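PDB 2B3F: glucose-binding protein from Thermus thermophilus HB27, which binds glucose or galactose, here galactose, and is probably the sugar-capturing part of a binding-protein-dependent transport system. Local coordinates for residues W125-P128 / A129-K132; L253-P257 / G258-A262. All blocks are in the same frame, centred on the assembly; numbering follows the deposited sequence.

Contact 1 (W125-P128 / A129-K132); sequences WYLP and AKLK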
ATOM      1  N   TRP A 125      -8.851  -8.131  -8.166  1.00 18.78           N
ATOM      2  CA  TRP A 125      -9.764  -9.019  -7.449  1.00 19.18           C
ATOM      3  C   TRP A 125     -11.039  -9.232  -8.263  1.00 20.08           C
ATOM      4  O   TRP A 125     -11.530  -8.310  -8.892  1.00 18.63           O
ATOM      5  CB  TRP A 125     -10.135  -8.435  -6.086  1.00 18.81           C
ATOM      6  CG  TRP A 125      -8.923  -7.982  -5.346  1.00 17.74           C
ATOM      7  CD1 TRP A 125      -8.406  -6.725  -5.317  1.00 17.41           C
ATOM      8  CD2 TRP A 125      -8.044  -8.794  -4.557  1.00 18.19           C
ATOM      9  NE1 TRP A 125      -7.259  -6.697  -4.567  1.00 17.84           N
ATOM     10  CE2 TRP A 125      -7.014  -7.950  -4.081  1.00 16.65           C
ATOM     11  CE3 TRP A 125      -8.022 -10.158  -4.207  1.00 18.09           C
ATOM     12  CZ2 TRP A 125      -5.973  -8.416  -3.291  1.00 17.29           C
ATOM     13  CZ3 TRP A 125      -6.997 -10.612  -3.424  1.00 17.30           C
ATOM     14  CH2 TRP A 125      -5.985  -9.748  -2.967  1.00 17.80           C
ATOM     15  N   TYR A 126     -11.554 -10.453  -8.231  1.00 21.11           N
ATOM     16  CA  TYR A 126     -12.771 -10.803  -8.942  1.00 23.05           C
ATOM     17  C   TYR A 126     -13.365 -12.041  -8.284  1.00 24.28           C
ATOM     18  O   TYR A 126     -12.735 -12.655  -7.418  1.00 23.50           O
ATOM     19  CB  TYR A 126     -12.462 -11.068 -10.419  1.00 23.73           C
ATOM     20  CG  TYR A 126     -11.473 -12.198 -10.668  1.00 24.69           C
ATOM     21  CD1 TYR A 126     -11.909 -13.510 -10.811  1.00 26.08           C
ATOM     22  CD2 TYR A 126     -10.098 -11.955 -10.748  1.00 25.19           C
ATOM     23  CE1 TYR A 126     -11.011 -14.552 -11.034  1.00 25.95           C
ATOM     24  CE2 TYR A 126      -9.200 -12.984 -10.975  1.00 26.03           C
ATOM     25  CZ  TYR A 126      -9.661 -14.280 -11.115  1.00 26.51           C
ATOM     26  OH  TYR A 126      -8.760 -15.302 -11.338  1.00 28.60           O
ATOM     27  N   LEU A 127     -14.573 -12.405  -8.709  1.00 25.77           N
ATOM     28  CA  LEU A 127     -15.283 -13.557  -8.163  1.00 27.01           C
ATOM     29  C   LEU A 127     -15.360 -14.577  -9.278  1.00 28.44           C
ATOM     30  O   LEU A 127     -16.016 -14.314 -10.290  1.00 28.80           O
ATOM     31  CB  LEU A 127     -16.700 -13.156  -7.760  1.00 27.19           C
ATOM     32  CG  LEU A 127     -16.996 -12.838  -6.294  1.00 28.64           C
ATOM     33  CD1 LEU A 127     -15.935 -11.938  -5.670  1.00 28.58           C
ATOM     34  CD2 LEU A 127     -18.391 -12.256  -6.150  1.00 27.78           C
ATOM     35  N   PRO A 128     -14.660 -15.719  -9.141  1.00 29.41           N
ATOM     36  CA  PRO A 128     -14.740 -16.713 -10.220  1.00 30.12           C
ATOM     37  C   PRO A 128     -16.168 -17.160 -10.616  1.00 30.45           C
ATOM     38  O   PRO A 128     -16.424 -17.327 -11.804  1.00 31.49           O
ATOM     39  CB  PRO A 128     -13.921 -17.890  -9.681  1.00 30.23           C
ATOM     40  CG  PRO A 128     -13.006 -17.316  -8.702  1.00 29.97           C
ATOM     41  CD  PRO A 128     -13.733 -16.138  -8.083  1.00 29.55           C
ATOM     42  N   ALA A 129     -17.093 -17.305  -9.665  1.00 31.54           N
ATOM     43  CA  ALA A 129     -18.479 -17.722 -10.000  1.00 31.91           C
ATOM     44  C   ALA A 129     -19.281 -16.637 -10.716  1.00 32.75           C
ATOM     45  O   ALA A 129     -20.152 -16.950 -11.540  1.00 32.82           O
ATOM     46  CB  ALA A 129     -19.243 -18.161  -8.743  1.00 32.45           C
ATOM     47  N   LYS A 130     -19.035 -15.369 -10.380  1.00 32.89           N
ATOM     48  CA  LYS A 130     -19.713 -14.258 -11.058  1.00 33.14           C
ATOM     49  C   LYS A 130     -19.188 -14.126 -12.477  1.00 33.21           C
ATOM     50  O   LYS A 130     -19.959 -13.876 -13.412  1.00 33.32           O
ATOM     51  CB  LYS A 130     -19.546 -12.935 -10.312  1.00 33.32           C
ATOM     52  CG  LYS A 130     -20.434 -12.798  -9.077  1.00 34.51           C
ATOM     53  CD  LYS A 130     -21.838 -12.267  -9.408  1.00 36.81           C
ATOM     54  CE  LYS A 130     -22.771 -12.286  -8.171  1.00 37.61           C
ATOM     55  NZ  LYS A 130     -22.040 -12.003  -6.892  1.00 38.54           N
ATOM     56  N   LEU A 131     -17.887 -14.305 -12.648  1.00 33.55           N
ATOM     57  CA  LEU A 131     -17.299 -14.207 -13.978  1.00 33.93           C
ATOM     58  C   LEU A 131     -17.880 -15.291 -14.875  1.00 34.68           C
ATOM     59  O   LEU A 131     -18.134 -15.048 -16.053  1.00 35.03           O
ATOM     60  CB  LEU A 131     -15.770 -14.305 -13.941  1.00 33.69           C
ATOM     61  CG  LEU A 131     -14.949 -13.117 -13.386  1.00 32.71           C
ATOM     62  CD1 LEU A 131     -13.528 -13.164 -13.929  1.00 31.10           C
ATOM     63  CD2 LEU A 131     -15.575 -11.752 -13.705  1.00 31.68           C
ATOM     64  N   LYS A 132     -18.080 -16.482 -14.312  1.00 34.90           N
ATOM     65  CA  LYS A 132     -18.696 -17.595 -15.064  1.00 35.43           C
ATOM     66  C   LYS A 132     -20.150 -17.289 -15.442  1.00 35.70           C
ATOM     67  O   LYS A 132     -20.589 -17.557 -16.564  1.00 35.55           O
ATOM     68  CB  LYS A 132     -18.608 -18.896 -14.258  1.00 35.75           C
ATOM     69  CG  LYS A 132     -17.216 -19.534 -14.263  1.00 35.93           C
ATOM     70  CD  LYS A 132     -17.214 -20.850 -13.502  1.00 36.52           C
ATOM     71  CE  LYS A 132     -15.954 -21.642 -13.798  1.00 37.72           C
ATOM     72  NZ  LYS A 132     -14.726 -20.912 -13.370  1.00 40.25           N
TER
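Tyr126 overlaps the end of Leu131: Tyr126 CD1 meets Leu131 CD1 at 3.5 Å, the methyl coming in obliquely at the CG-CD1 bond of the ring, with the two side chains roughly perpendicular. The tyrosine gets there because its CG stands between its own backbone N and carbonyl carbon (chi1 60°), swinging the ring over the turn that follows the strand. Phe238 of strand 238-240 touches both side chains and Val136 also meets Leu131, so this buried leucine joins the short helix to the sheet. On the neighbouring strand 262-265, Ala262 is touched by the side chains of both Tyr126 and Pro128.

Leu127 and Lys130 run alongside each other in the same direction. CD2 of Leu127 rests on CG of Lys130 at 3.6 Å. The lysine chain folds back along the leucine: Lys130, bent at chi2 (-86°), brings NZ to 3.7 Å from CD2 of Leu127, so that the aliphatic part of the lysine and its ammonium both border the same methyl.

Backbone bonds fix this turn. Leu131 N donates to Leu127 O over 3.0 Å, and Lys132 N donates to Pro128 O at 3.1 Å, the next bond of the helix. CG of Lys132 lies 3.4 Å from Pro128 O, while CG of Leu131 sits 3.5 Å from Leu127 O.

Leu127 occupies the N-cap and Pro128 the first helical position, where a proline, having no backbone N-H to offer, costs the helix no bond: a strand-to-helix junction with a proline-led first turn, joining strand 123-126 of the four-stranded sheet to helix 128-133.

Contact 2 (L253-P257 / G258-A262); sequences LKLKP and GTDFA
Asp260 OD2 is gripped from several sides, first by Lys256 N, which donates over 2.9 Å in a nearly straight bond (166°), arriving on the anti side of the carboxylate and somewhat out of its plane. A water lies 2.9 Å from Asp260 OD2 and reaches Lys256 NZ weakly, while Lys256 NZ itself stands 3.8 Å from Asp260 OD2 in a long salt bridge. The chain here makes a tight reversal, a type II beta turn over Lys256 to Thr259 with Pro257 and Gly258 at its corners, closed by a weak bond from Thr259 N to Lys256 O. A stronger bond from Asp260 N to Lys256 O, at 3.0 Å, adds an alpha-turn over Lys256 to Asp260.

Asp260 thus holds both backbone polar groups of Lys256, its N through the carboxylate and its O through the main chain. With the carboxylate replaced by the methyl of an alanine, the N-H of Lys256 is likely to lose its acceptor, and the lysine ammonium the opposite charge of its long salt bridge. Gly258 takes positive phi, where a side chain would jam against the carbonyl O of Pro257; its own N donates to Phe261 O at 2.7 Å.

The Phe261 ring packs against the turn and is buried against Met249 and Thr250 of helix 244-252. The loop thereby returns over the helix it has just left and enters strand 262-265. CB of Leu255 meets the ring at its edge, 3.8 Å from Phe261 CD2. Over one face of the Phe261 ring comes CA of Pro257, a CH-pi contact 4.0 Å from the ring centroid and 29° off its normal, with CB of the same proline 3.8 Å from Phe261 CZ.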
ATOM      1  N   LEU A 253     -15.259 -10.472   6.104  1.00 19.03           N
ATOM      2  CA  LEU A 253     -16.405 -11.042   5.381  1.00 19.82           C
ATOM      3  C   LEU A 253     -16.467 -12.569   5.388  1.00 20.72           C
ATOM      4  O   LEU A 253     -17.483 -13.130   4.965  1.00 22.04           O
ATOM      5  CB  LEU A 253     -16.447 -10.551   3.938  1.00 18.93           C
ATOM      6  CG  LEU A 253     -16.557  -9.038   3.717  1.00 19.26           C
ATOM      7  CD1 LEU A 253     -16.676  -8.756   2.240  1.00 19.25           C
ATOM      8  CD2 LEU A 253     -17.704  -8.411   4.475  1.00 18.88           C
ATOM      9  N   LYS A 254     -15.397 -13.231   5.828  1.00 21.31           N
ATOM     10  CA  LYS A 254     -15.362 -14.699   5.966  1.00 21.84           C
ATOM     11  C   LYS A 254     -15.533 -15.448   4.634  1.00 22.59           C
ATOM     12  O   LYS A 254     -16.035 -16.579   4.600  1.00 23.33           O
ATOM     13  CB  LYS A 254     -16.403 -15.167   6.985  1.00 22.61           C
ATOM     14  CG  LYS A 254     -16.358 -14.476   8.318  1.00 24.13           C
ATOM     15  CD  LYS A 254     -14.981 -14.459   8.919  1.00 24.87           C
ATOM     16  CE  LYS A 254     -14.968 -13.975  10.348  1.00 27.39           C
ATOM     17  NZ  LYS A 254     -15.856 -12.822  10.569  1.00 33.18           N
ATOM     18  N   LEU A 255     -15.090 -14.829   3.539  1.00 22.06           N
ATOM     19  CA  LEU A 255     -15.050 -15.459   2.232  1.00 22.82           C
ATOM     20  C   LEU A 255     -13.838 -16.380   2.105  1.00 23.68           C
ATOM     21  O   LEU A 255     -12.783 -16.102   2.668  1.00 23.60           O
ATOM     22  CB  LEU A 255     -14.987 -14.413   1.130  1.00 22.21           C
ATOM     23  CG  LEU A 255     -16.091 -13.360   1.105  1.00 23.39           C
ATOM     24  CD1 LEU A 255     -15.931 -12.489  -0.132  1.00 22.42           C
ATOM     25  CD2 LEU A 255     -17.447 -14.017   1.113  1.00 24.79           C
ATOM     26  N   LYS A 256     -13.995 -17.457   1.331  1.00 24.77           N
ATOM     27  CA  LYS A 256     -12.947 -18.470   1.162  1.00 25.69           C
ATOM     28  C   LYS A 256     -12.065 -18.109  -0.020  1.00 25.08           C
ATOM     29  O   LYS A 256     -12.559 -17.985  -1.140  1.00 24.51           O
ATOM     30  CB  LYS A 256     -13.560 -19.854   0.939  1.00 26.31           C
ATOM     31  CG  LYS A 256     -14.513 -20.275   2.040  1.00 28.20           C
ATOM     32  CD  LYS A 256     -15.110 -21.672   1.795  1.00 29.33           C
ATOM     33  CE  LYS A 256     -16.277 -21.941   2.738  1.00 32.40           C
ATOM     34  NZ  LYS A 256     -17.539 -21.276   2.245  1.00 35.79           N
ATOM     35  N   PRO A 257     -10.752 -17.924   0.224  1.00 25.70           N
ATOM     36  CA  PRO A 257      -9.874 -17.560  -0.880  1.00 26.18           C
ATOM     37  C   PRO A 257      -9.828 -18.625  -1.962  1.00 26.92           C
ATOM     38  O   PRO A 257      -9.732 -19.820  -1.649  1.00 26.91           O
ATOM     39  CB  PRO A 257      -8.493 -17.400  -0.229  1.00 25.78           C
ATOM     40  CG  PRO A 257      -8.612 -17.893   1.144  1.00 26.22           C
ATOM     41  CD  PRO A 257     -10.040 -17.999   1.515  1.00 25.38           C
ATOM     42  N   GLY A 258      -9.927 -18.191  -3.214  1.00 27.12           N
ATOM     43  CA  GLY A 258      -9.794 -19.083  -4.361  1.00 27.56           C
ATOM     44  C   GLY A 258     -11.116 -19.530  -4.957  1.00 28.17           C
ATOM     45  O   GLY A 258     -11.219 -19.701  -6.171  1.00 29.21           O
ATOM     46  N   THR A 259     -12.122 -19.716  -4.109  1.00 28.50           N
ATOM     47  CA  THR A 259     -13.447 -20.118  -4.549  1.00 28.36           C
ATOM     48  C   THR A 259     -14.469 -18.989  -4.445  1.00 27.77           C
ATOM     49  O   THR A 259     -15.163 -18.724  -5.415  1.00 28.44           O
ATOM     50  CB  THR A 259     -13.943 -21.370  -3.782  1.00 29.01           C
ATOM     51  OG1 THR A 259     -13.812 -21.181  -2.370  1.00 30.43           O
ATOM     52  CG2 THR A 259     -13.123 -22.583  -4.190  1.00 29.84           C
ATOM     53  N   ASP A 260     -14.569 -18.327  -3.288  1.00 27.07           N
ATOM     54  CA  ASP A 260     -15.514 -17.200  -3.133  1.00 26.41           C
ATOM     55  C   ASP A 260     -14.972 -15.902  -3.749  1.00 26.38           C
ATOM     56  O   ASP A 260     -15.743 -14.994  -4.051  1.00 27.66           O
ATOM     57  CB  ASP A 260     -15.851 -16.934  -1.669  1.00 26.54           C
ATOM     58  CG  ASP A 260     -16.661 -18.051  -1.026  1.00 26.98           C
ATOM     59  OD1 ASP A 260     -17.373 -18.766  -1.761  1.00 29.61           O
ATOM     60  OD2 ASP A 260     -16.603 -18.186   0.218  1.00 26.19           O
ATOM     61  N   PHE A 261     -13.653 -15.798  -3.869  1.00 24.79           N
ATOM     62  CA  PHE A 261     -13.000 -14.717  -4.600  1.00 23.99           C
ATOM     63  C   PHE A 261     -11.669 -15.219  -5.105  1.00 23.24           C
ATOM     64  O   PHE A 261     -11.161 -16.233  -4.616  1.00 23.87           O
ATOM     65  CB  PHE A 261     -12.803 -13.460  -3.724  1.00 22.76           C
ATOM     66  CG  PHE A 261     -11.764 -13.609  -2.625  1.00 22.24           C
ATOM     67  CD1 PHE A 261     -10.445 -13.231  -2.842  1.00 21.66           C
ATOM     68  CD2 PHE A 261     -12.115 -14.102  -1.367  1.00 22.34           C
ATOM     69  CE1 PHE A 261      -9.477 -13.365  -1.840  1.00 21.54           C
ATOM     70  CE2 PHE A 261     -11.157 -14.223  -0.351  1.00 21.61           C
ATOM     71  CZ  PHE A 261      -9.829 -13.857  -0.605  1.00 22.40           C
ATOM     72  N   ALA A 262     -11.111 -14.514  -6.077  1.00 22.32           N
ATOM     73  CA  ALA A 262      -9.827 -14.871  -6.646  1.00 22.25           C
ATOM     74  C   ALA A 262      -9.038 -13.615  -6.997  1.00 21.90           C
ATOM     75  O   ALA A 262      -9.528 -12.502  -6.817  1.00 21.07           O
ATOM     76  CB  ALA A 262     -10.011 -15.761  -7.869  1.00 22.58           C
TER
HETATM   77  O   HOH W   1     -18.247 -17.968   2.577  1.00 54.82           O

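How the contacts relate
Both contacts are local, near the surface and away from the galactose pocket, each with one buried side chain among its touching residues: Leu131 in contact 1, Phe261 in contact 2. They flank neighbouring antiparallel strands, contact 1 where strand 123-126 ends and a helix starts, contact 2 where the loop after helix 244-252 leads into strand 262-265. Their centres lie 10 Å apart, and they meet through a probable hydrogen bond from Ala262 N to Tyr126 O. Contact 1 relies on helical backbone bonds and apolar overlap of a tyrosine ring and leucines; contact 2 adds to its own phenylalanine packing a carboxylate that takes a backbone N-H, with a lysine and a water nearby.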